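Local coordinates for MATE family efflux transporter (Vibrio cholerae, PDB 6IDP), which probably exports drugs and other toxic compounds across the bacterial inner membrane, driven by an inward flow of protons, as a MATE-family multidrug transporter, at residues Gln50-Pro55 against Leu120-Thr125; Tyr86-Gly91 against Gln213-Ser218; Asp131-Trp136 against Gly188-Ala193. All blocks are in the same frame, centred on the assembly; numbering follows the deposited sequence.

Contact 1 of 3, residues Gln50-Pro55 against Leu120-Thr125; sequences QGFTMP and LGAPET
F52 and A122 have the nearest CA atoms, 7.4 Å apart, where the short break between helix 44-51 and helix 54-80 faces the turn that joins helix 113-119 to helix 124-156. The ring of F52 carries most of the contact. Its CG stands anti to the carbonyl carbon (chi1 -75°), which sends the ring across the gap onto the bend of the turn. The CB of A122 sits over one face, 4.0 Å from the ring centroid and shifted toward the CD1-CE1 rim, a CH-pi contact with the methyl 25° off the ring normal. At the ring edge, near its plane, the backbone O of L120 lies 3.5 Å from F52 CE1, so the slightly positive rim of the ring meets a carbonyl oxygen. P123 comes in obliquely from the far end, its CD 3.8 Å from F52 CZ. Beside the ring, CG of P55 touches the CD1 branch of L120 at 3.6 Å and extends the apolar strip to the first turn of helix 54-80.

The turn gets its shape from a Schellman motif at the end of helix 113-119, with G121 at positive phi (65°) as the C-prime residue. This places L120 O and A122 CB around the same ring. L117 of the same helix touches both F52 and A122. No hydrogen bond joins the two segments: at this outer, partly exposed edge of the transporter, the two turns meet by apolar packing and one carbonyl at an aromatic edge.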
loop_
_atom_site.group_PDB
_atom_site.type_symbol
_atom_site.label_atom_id
_atom_site.label_comp_id
_atom_site.label_asym_id
_atom_site.label_seq_id
_atom_site.Cartn_x
_atom_site.Cartn_y
_atom_site.Cartn_z
ATOM N N GLN A 50 15.514 12.275 8.705
ATOM C CA GLN A 50 14.547 11.730 7.759
ATOM C C GLN A 50 14.459 10.212 7.877
ATOM O O GLN A 50 13.370 9.638 7.840
ATOM C CB GLN A 50 14.928 12.128 6.330
ATOM C CG GLN A 50 14.160 11.407 5.233
ATOM C CD GLN A 50 12.819 12.046 4.938
ATOM O OE1 GLN A 50 12.155 12.571 5.831
ATOM N NE2 GLN A 50 12.416 12.012 3.672
ATOM N N GLY A 51 15.615 9.571 8.021
ATOM C CA GLY A 51 15.687 8.126 8.132
ATOM C C GLY A 51 14.997 7.577 9.366
ATOM O O GLY A 51 14.381 6.513 9.320
ATOM N N PHE A 52 15.101 8.304 10.473
ATOM C CA PHE A 52 14.442 7.903 11.714
ATOM C C PHE A 52 12.950 8.233 11.696
ATOM O O PHE A 52 12.230 7.923 12.644
ATOM C CB PHE A 52 15.107 8.576 12.920
ATOM C CG PHE A 52 16.437 7.983 13.295
ATOM C CD1 PHE A 52 16.509 6.876 14.126
ATOM C CD2 PHE A 52 17.617 8.543 12.831
ATOM C CE1 PHE A 52 17.734 6.333 14.476
ATOM C CE2 PHE A 52 18.843 8.006 13.178
ATOM C CZ PHE A 52 18.901 6.901 14.003
ATOM N N THR A 53 12.489 8.866 10.622
ATOM C CA THR A 53 11.081 9.225 10.492
ATOM C C THR A 53 10.336 8.173 9.668
ATOM O O THR A 53 9.113 8.061 9.739
ATOM C CB THR A 53 10.911 10.623 9.848
ATOM O OG1 THR A 53 11.841 11.541 10.440
ATOM C CG2 THR A 53 9.496 11.148 10.051
ATOM N N MET A 54 11.086 7.398 8.891
ATOM C CA MET A 54 10.510 6.323 8.084
ATOM C C MET A 54 9.723 5.276 8.896
ATOM O O MET A 54 8.622 4.900 8.493
ATOM C CB MET A 54 11.608 5.631 7.268
ATOM C CG MET A 54 12.188 6.493 6.153
ATOM S SD MET A 54 10.912 7.222 5.106
ATOM C CE MET A 54 11.906 7.932 3.795
ATOM N N PRO A 55 10.269 4.800 10.035
ATOM C CA PRO A 55 9.492 3.796 10.775
ATOM C C PRO A 55 8.190 4.339 11.362
ATOM O O PRO A 55 7.187 3.624 11.371
ATOM C CB PRO A 55 10.448 3.365 11.893
ATOM C CG PRO A 55 11.382 4.507 12.054
ATOM C CD PRO A 55 11.577 5.045 10.673
ATOM N N LEU A 120 15.107 3.212 18.927
ATOM C CA LEU A 120 15.661 3.042 17.588
ATOM C C LEU A 120 17.144 3.384 17.565
ATOM O O LEU A 120 17.755 3.468 16.499
ATOM C CB LEU A 120 14.912 3.913 16.580
ATOM C CG LEU A 120 13.410 3.669 16.465
ATOM C CD1 LEU A 120 12.838 4.477 15.316
ATOM C CD2 LEU A 120 13.127 2.185 16.288
ATOM N N GLY A 121 17.712 3.590 18.749
ATOM C CA GLY A 121 19.121 3.907 18.881
ATOM C C GLY A 121 19.493 5.235 18.256
ATOM O O GLY A 121 20.621 5.418 17.800
ATOM N N ALA A 122 18.546 6.166 18.230
ATOM C CA ALA A 122 18.805 7.486 17.672
ATOM C C ALA A 122 19.779 8.258 18.548
ATOM O O ALA A 122 19.566 8.392 19.754
ATOM C CB ALA A 122 17.510 8.267 17.506
ATOM N N PRO A 123 20.861 8.762 17.941
ATOM C CA PRO A 123 21.837 9.595 18.645
ATOM C C PRO A 123 21.197 10.895 19.118
ATOM O O PRO A 123 20.296 11.405 18.449
ATOM C CB PRO A 123 22.908 9.855 17.582
ATOM C CG PRO A 123 22.191 9.704 16.282
ATOM C CD PRO A 123 21.190 8.613 16.513
ATOM N N GLU A 124 21.664 11.418 20.248
ATOM C CA GLU A 124 21.108 12.634 20.842
ATOM C C GLU A 124 21.152 13.823 19.878
ATOM O O GLU A 124 20.388 14.777 20.023
ATOM C CB GLU A 124 21.856 12.974 22.139
ATOM C CG GLU A 124 21.293 14.160 22.922
ATOM C CD GLU A 124 20.318 13.745 24.012
ATOM O OE1 GLU A 124 20.374 12.576 24.447
ATOM O OE2 GLU A 124 19.498 14.590 24.433
ATOM N N THR A 125 22.036 13.755 18.886
ATOM C CA THR A 125 22.193 14.836 17.915
ATOM C C THR A 125 20.962 15.024 17.022
ATOM O O THR A 125 20.645 16.145 16.622
ATOM C CB THR A 125 23.423 14.602 17.013
ATOM O OG1 THR A 125 23.440 15.577 15.963
ATOM C CG2 THR A 125 23.387 13.211 16.398
#

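Contact 2 of 3, residues Tyr86-Gly91 against Gln213-Ser218; sequences YAKQLG and QRQWTS. With OLC ((2R)-2,3-dihydroxypropyl (9Z)-octadec-9-enoate), chain J.
K88, in the first turns of helix 84-111, lies along the loop that follows helix 189-213, where a Schellman motif with Q215 at positive phi (58°) ends that helix. The K88 side chain leaves with CG between the backbone N and the carbonyl carbon (chi1 70°), then runs extended beside Q215, both pointing the same way. K88 CB rests 3.3 Å from the backbone O of Q215. Next, K88 CG meets the CB of S218 at 3.8 Å, and K88 CD returns to Q215 O at 3.4 Å. K88 CE also passes S218 CB, so the aliphatic part of the lysine is lined by a carbonyl and a serine methylene. At the tip, NZ gives a hydrogen bond to a water that in turn donates to Q215 OE1; E85 makes a long, weak ion pair with the same ammonium.

The backbone supplies the rest. S218 N makes a weak, bent hydrogen bond to K88 O (125° at the hydrogen), and T217 CA adds a CA-H...O contact to that oxygen. A second water donates to A87 O; its very short approach to W216 O is doubtful as a bond. G91 allows the loop close to the helix, with its CA 3.8 Å from W216 O and the CG2 of T217 against its carbonyl carbon. Q89, the next residue of the helix after K88, bonds through NE2 to Q220 O, further along the loop. On another side of the helix, the Y86 ring is sandwiched between L90 CD1 and the acyl chain of a monoolein, whose C16 lies over the ring 3.5 Å from Y86 CG.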
loop_
_atom_site.group_PDB
_atom_site.type_symbol
_atom_site.label_atom_id
_atom_site.label_comp_id
_atom_site.label_asym_id
_atom_site.label_seq_id
_atom_site.Cartn_x
_atom_site.Cartn_y
_atom_site.Cartn_z
ATOM N N TYR A 86 -27.511 4.775 4.767
ATOM C CA TYR A 86 -26.545 4.177 5.677
ATOM C C TYR A 86 -25.121 4.263 5.132
ATOM O O TYR A 86 -24.175 4.487 5.886
ATOM C CB TYR A 86 -26.928 2.721 5.955
ATOM C CG TYR A 86 -25.917 1.947 6.766
ATOM C CD1 TYR A 86 -25.604 2.321 8.065
ATOM C CD2 TYR A 86 -25.292 0.825 6.237
ATOM C CE1 TYR A 86 -24.682 1.609 8.810
ATOM C CE2 TYR A 86 -24.373 0.104 6.974
ATOM C CZ TYR A 86 -24.070 0.500 8.259
ATOM O OH TYR A 86 -23.153 -0.217 8.992
ATOM N N ALA A 87 -24.976 4.102 3.820
ATOM C CA ALA A 87 -23.664 4.146 3.189
ATOM C C ALA A 87 -23.014 5.526 3.302
ATOM O O ALA A 87 -21.813 5.628 3.557
ATOM C CB ALA A 87 -23.767 3.732 1.729
ATOM N N LYS A 88 -23.795 6.585 3.116
ATOM C CA LYS A 88 -23.227 7.931 3.173
ATOM C C LYS A 88 -23.071 8.421 4.612
ATOM O O LYS A 88 -22.264 9.305 4.882
ATOM C CB LYS A 88 -24.071 8.914 2.357
ATOM C CG LYS A 88 -25.430 9.235 2.929
ATOM C CD LYS A 88 -26.090 10.323 2.099
ATOM C CE LYS A 88 -27.435 10.719 2.669
ATOM N NZ LYS A 88 -28.033 11.866 1.928
ATOM N N GLN A 89 -23.838 7.845 5.532
ATOM C CA GLN A 89 -23.619 8.092 6.952
ATOM C C GLN A 89 -22.292 7.475 7.379
ATOM O O GLN A 89 -21.550 8.054 8.167
ATOM C CB GLN A 89 -24.758 7.523 7.799
ATOM C CG GLN A 89 -26.068 8.282 7.701
ATOM C CD GLN A 89 -27.200 7.559 8.401
ATOM O OE1 GLN A 89 -27.249 6.330 8.415
ATOM N NE2 GLN A 89 -28.112 8.317 8.994
ATOM N N LEU A 90 -22.006 6.290 6.851
ATOM C CA LEU A 90 -20.740 5.617 7.110
ATOM C C LEU A 90 -19.575 6.442 6.585
ATOM O O LEU A 90 -18.511 6.486 7.200
ATOM C CB LEU A 90 -20.717 4.228 6.468
ATOM C CG LEU A 90 -21.511 3.110 7.141
ATOM C CD1 LEU A 90 -21.391 1.831 6.330
ATOM C CD2 LEU A 90 -21.029 2.891 8.567
ATOM N N GLY A 91 -19.787 7.090 5.442
ATOM C CA GLY A 91 -18.769 7.929 4.836
ATOM C C GLY A 91 -18.381 9.060 5.764
ATOM O O GLY A 91 -17.198 9.357 5.938
ATOM N N GLN A 213 -21.121 17.016 -2.607
ATOM C CA GLN A 213 -22.061 17.287 -3.694
ATOM C C GLN A 213 -22.710 15.997 -4.194
ATOM O O GLN A 213 -23.889 15.978 -4.554
ATOM C CB GLN A 213 -21.348 18.005 -4.846
ATOM C CG GLN A 213 -22.269 18.594 -5.908
ATOM C CD GLN A 213 -22.725 17.583 -6.946
ATOM O OE1 GLN A 213 -22.006 16.638 -7.268
ATOM N NE2 GLN A 213 -23.931 17.779 -7.473
ATOM N N ARG A 214 -21.929 14.921 -4.210
ATOM C CA ARG A 214 -22.409 13.623 -4.662
ATOM C C ARG A 214 -23.096 12.867 -3.531
ATOM O O ARG A 214 -23.561 11.741 -3.723
ATOM C CB ARG A 214 -21.253 12.794 -5.224
ATOM C CG ARG A 214 -20.677 13.342 -6.515
ATOM C CD ARG A 214 -19.507 12.502 -6.979
ATOM N NE ARG A 214 -19.005 12.918 -8.283
ATOM C CZ ARG A 214 -17.885 13.609 -8.466
ATOM N NH1 ARG A 214 -17.141 13.958 -7.427
ATOM N NH2 ARG A 214 -17.507 13.946 -9.690
ATOM N N GLN A 215 -23.146 13.501 -2.360
ATOM C CA GLN A 215 -23.801 12.947 -1.175
ATOM C C GLN A 215 -23.207 11.603 -0.773
ATOM O O GLN A 215 -23.928 10.655 -0.464
ATOM C CB GLN A 215 -25.314 12.822 -1.405
ATOM C CG GLN A 215 -26.025 14.166 -1.462
ATOM C CD GLN A 215 -27.479 14.052 -1.880
ATOM O OE1 GLN A 215 -28.103 13.002 -1.731
ATOM N NE2 GLN A 215 -28.023 15.138 -2.417
ATOM N N TRP A 216 -21.880 11.535 -0.775
ATOM C CA TRP A 216 -21.172 10.330 -0.363
ATOM C C TRP A 216 -20.818 10.387 1.118
ATOM O O TRP A 216 -20.341 9.410 1.696
ATOM C CB TRP A 216 -19.916 10.137 -1.212
ATOM C CG TRP A 216 -20.223 9.762 -2.627
ATOM C CD1 TRP A 216 -21.435 9.379 -3.128
ATOM C CD2 TRP A 216 -19.307 9.731 -3.728
ATOM N NE1 TRP A 216 -21.327 9.110 -4.470
ATOM C CE2 TRP A 216 -20.032 9.319 -4.863
ATOM C CE3 TRP A 216 -17.945 10.013 -3.863
ATOM C CZ2 TRP A 216 -19.438 9.178 -6.116
ATOM C CZ3 TRP A 216 -17.359 9.874 -5.107
ATOM C CH2 TRP A 216 -18.104 9.460 -6.216
ATOM N N THR A 217 -21.057 11.545 1.723
ATOM C CA THR A 217 -20.897 11.718 3.161
ATOM C C THR A 217 -22.115 12.423 3.742
ATOM O O THR A 217 -22.701 13.298 3.102
ATOM C CB THR A 217 -19.638 12.536 3.515
ATOM O OG1 THR A 217 -19.637 13.759 2.770
ATOM C CG2 THR A 217 -18.374 11.749 3.202
ATOM N N SER A 218 -22.494 12.034 4.955
ATOM C CA SER A 218 -23.570 12.707 5.670
ATOM C C SER A 218 -23.229 12.833 7.145
ATOM O O SER A 218 -22.588 11.952 7.713
ATOM C CB SER A 218 -24.893 11.957 5.506
ATOM O OG SER A 218 -25.886 12.524 6.337
HETATM C C18 OLC J . -30.511 -0.087 6.742
HETATM C C17 OLC J . -29.703 -0.959 7.680
HETATM C C16 OLC J . -28.355 -0.318 7.936
HETATM C C15 OLC J . -27.516 -1.232 8.802
HETATM C C13 OLC J . -26.299 -3.382 8.886
HETATM C C14 OLC J . -27.113 -2.455 8.009
HETATM O O HOH W 1 -20.299 6.906 1.328
HETATM O O HOH W 2 -28.257 10.476 -0.817
#

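Contact 3 of 3, residues Asp131-Trp136 against Gly188-Ala193; sequences DHYWLW and GIDGAA
The carboxylate of D190 receives the imidazole of H132: H132 ND1 donates to D190 OD2 over 2.9 Å, with a weaker, longer branch to OD1. The bond to OD2 uses its syn lone pair, but it is bent (139° at the hydrogen), and the oxygen is tilted from the imidazole plane. H132 reaches across because its CG lies between the backbone N and the carbonyl carbon (chi1 57°). The same carboxylate is almost coplanar with the Y133 ring, and D190 OD1 sits at that ring's edge, 3.6 Å from Y133 CD1, while also lying close to Y133 CA. W136 crosses D190 at about a right angle, its CD1 3.6 Å from D190 CG. H132, Y133 and W136 thus all approach this one carboxylate, and the N-H of H132 would tend to stabilise its charged form.

Next to this polar group the packing is apolar. CG1 of I189 lies over the face of Y133 in a CH-pi contact, 3.6 Å from the ring centroid, and the CB atoms of W136 and A193 meet at 3.8 Å.

Helix segments 131-136 and 189-193 run nearly parallel, 10° apart, with axes 8.8 Å from each other. I189 and A192 also touch I39 of helix 5-39, W134 and L135 touch Y110 of helix 84-111, and W136 continues along helix 189-213 to I194 and I197.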
loop_
_atom_site.group_PDB
_atom_site.type_symbol
_atom_site.label_atom_id
_atom_site.label_comp_id
_atom_site.label_asym_id
_atom_site.label_seq_id
_atom_site.Cartn_x
_atom_site.Cartn_y
_atom_site.Cartn_z
ATOM N N ASP A 131 12.703 17.762 16.993
ATOM C CA ASP A 131 11.878 18.637 17.828
ATOM C C ASP A 131 10.988 19.567 17.010
ATOM O O ASP A 131 9.860 19.866 17.406
ATOM C CB ASP A 131 12.757 19.469 18.770
ATOM C CG ASP A 131 12.901 18.844 20.144
ATOM O OD1 ASP A 131 12.020 18.049 20.535
ATOM O OD2 ASP A 131 13.891 19.155 20.837
ATOM N N HIS A 132 11.490 20.022 15.867
ATOM C CA HIS A 132 10.706 20.903 15.013
ATOM C C HIS A 132 10.241 20.210 13.730
ATOM O O HIS A 132 9.201 20.567 13.172
ATOM C CB HIS A 132 11.502 22.169 14.675
ATOM C CG HIS A 132 12.821 21.903 14.020
ATOM N ND1 HIS A 132 12.957 21.759 12.656
ATOM C CD2 HIS A 132 14.064 21.763 14.539
ATOM C CE1 HIS A 132 14.227 21.537 12.363
ATOM N NE2 HIS A 132 14.918 21.535 13.488
ATOM N N TYR A 133 10.991 19.214 13.267
ATOM C CA TYR A 133 10.629 18.532 12.026
ATOM C C TYR A 133 9.345 17.718 12.166
ATOM O O TYR A 133 8.505 17.732 11.268
ATOM C CB TYR A 133 11.765 17.624 11.543
ATOM C CG TYR A 133 11.412 16.851 10.290
ATOM C CD1 TYR A 133 10.931 17.505 9.162
ATOM C CD2 TYR A 133 11.556 15.470 10.234
ATOM C CE1 TYR A 133 10.600 16.808 8.016
ATOM C CE2 TYR A 133 11.229 14.764 9.087
ATOM C CZ TYR A 133 10.754 15.439 7.983
ATOM O OH TYR A 133 10.427 14.746 6.841
ATOM N N TRP A 134 9.187 17.020 13.287
ATOM C CA TRP A 134 8.014 16.168 13.479
ATOM C C TRP A 134 6.733 16.976 13.646
ATOM O O TRP A 134 5.646 16.473 13.377
ATOM C CB TRP A 134 8.205 15.240 14.682
ATOM C CG TRP A 134 8.989 14.004 14.359
ATOM C CD1 TRP A 134 9.814 13.817 13.290
ATOM C CD2 TRP A 134 9.010 12.777 15.102
ATOM N NE1 TRP A 134 10.355 12.554 13.325
ATOM C CE2 TRP A 134 9.879 11.897 14.428
ATOM C CE3 TRP A 134 8.385 12.340 16.274
ATOM C CZ2 TRP A 134 10.137 10.605 14.884
ATOM C CZ3 TRP A 134 8.643 11.057 16.726
ATOM C CH2 TRP A 134 9.511 10.206 16.032
ATOM N N LEU A 135 6.860 18.220 14.093
ATOM C CA LEU A 135 5.709 19.113 14.159
ATOM C C LEU A 135 5.102 19.276 12.771
ATOM O O LEU A 135 3.915 19.007 12.561
ATOM C CB LEU A 135 6.106 20.475 14.732
ATOM C CG LEU A 135 6.423 20.480 16.228
ATOM C CD1 LEU A 135 6.892 21.852 16.683
ATOM C CD2 LEU A 135 5.204 20.033 17.020
ATOM N N TRP A 136 5.930 19.699 11.822
ATOM C CA TRP A 136 5.490 19.856 10.443
ATOM C C TRP A 136 5.157 18.514 9.801
ATOM O O TRP A 136 4.174 18.397 9.066
ATOM C CB TRP A 136 6.561 20.570 9.619
ATOM C CG TRP A 136 6.843 21.969 10.073
ATOM C CD1 TRP A 136 7.911 22.391 10.811
ATOM C CD2 TRP A 136 6.049 23.134 9.814
ATOM N NE1 TRP A 136 7.830 23.746 11.028
ATOM C CE2 TRP A 136 6.696 24.225 10.426
ATOM C CE3 TRP A 136 4.853 23.358 9.126
ATOM C CZ2 TRP A 136 6.187 25.520 10.370
ATOM C CZ3 TRP A 136 4.351 24.646 9.069
ATOM C CH2 TRP A 136 5.016 25.709 9.688
ATOM N N GLY A 188 14.522 23.846 4.451
ATOM C CA GLY A 188 15.220 22.575 4.406
ATOM C C GLY A 188 14.348 21.369 4.677
ATOM O O GLY A 188 13.435 21.056 3.909
ATOM N N ILE A 189 14.640 20.686 5.779
ATOM C CA ILE A 189 13.927 19.470 6.137
ATOM C C ILE A 189 12.457 19.781 6.446
ATOM O O ILE A 189 11.569 19.002 6.104
ATOM C CB ILE A 189 14.616 18.755 7.334
ATOM C CG1 ILE A 189 14.066 17.340 7.524
ATOM C CG2 ILE A 189 14.534 19.588 8.616
ATOM C CD1 ILE A 189 14.389 16.406 6.378
ATOM N N ASP A 190 12.200 20.935 7.057
ATOM C CA ASP A 190 10.829 21.340 7.353
ATOM C C ASP A 190 10.090 21.713 6.073
ATOM O O ASP A 190 8.887 21.487 5.957
ATOM C CB ASP A 190 10.807 22.514 8.337
ATOM C CG ASP A 190 11.314 22.133 9.715
ATOM O OD1 ASP A 190 11.469 20.923 9.981
ATOM O OD2 ASP A 190 11.549 23.044 10.537
ATOM N N GLY A 191 10.820 22.274 5.114
ATOM C CA GLY A 191 10.242 22.709 3.856
ATOM C C GLY A 191 9.566 21.604 3.067
ATOM O O GLY A 191 8.548 21.834 2.415
ATOM N N ALA A 192 10.132 20.401 3.126
ATOM C CA ALA A 192 9.567 19.254 2.426
ATOM C C ALA A 192 8.202 18.886 3.000
ATOM O O ALA A 192 7.271 18.569 2.257
ATOM C CB ALA A 192 10.510 18.067 2.505
ATOM N N ALA A 193 8.093 18.928 4.324
ATOM C CA ALA A 193 6.846 18.611 5.004
ATOM C C ALA A 193 5.794 19.683 4.735
ATOM O O ALA A 193 4.615 19.376 4.545
ATOM C CB ALA A 193 7.083 18.460 6.496
#

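Contacts 1 and 3 share helix 124-156 and touch each other: contact 1 holds the turn leading into that helix, contact 3 its early turns against helix 189-213. Between them Q50 OE1 and Y133 OH lie close together, and T53 packs on Y133 and W134. Contact 2 stands apart, its nearest atoms about 26 Å from contact 1 and 23 Å from contact 3, yet it uses the loop that follows the other end of helix 189-213. Contact 1 is a surface contact, mainly apolar and without cross-segment hydrogen bonds. Contacts 2 and 3 are partly buried and more polar: the former relies on backbone carbonyls and waters, the latter on a histidine-carboxylate pair beside aromatic-aliphatic packing.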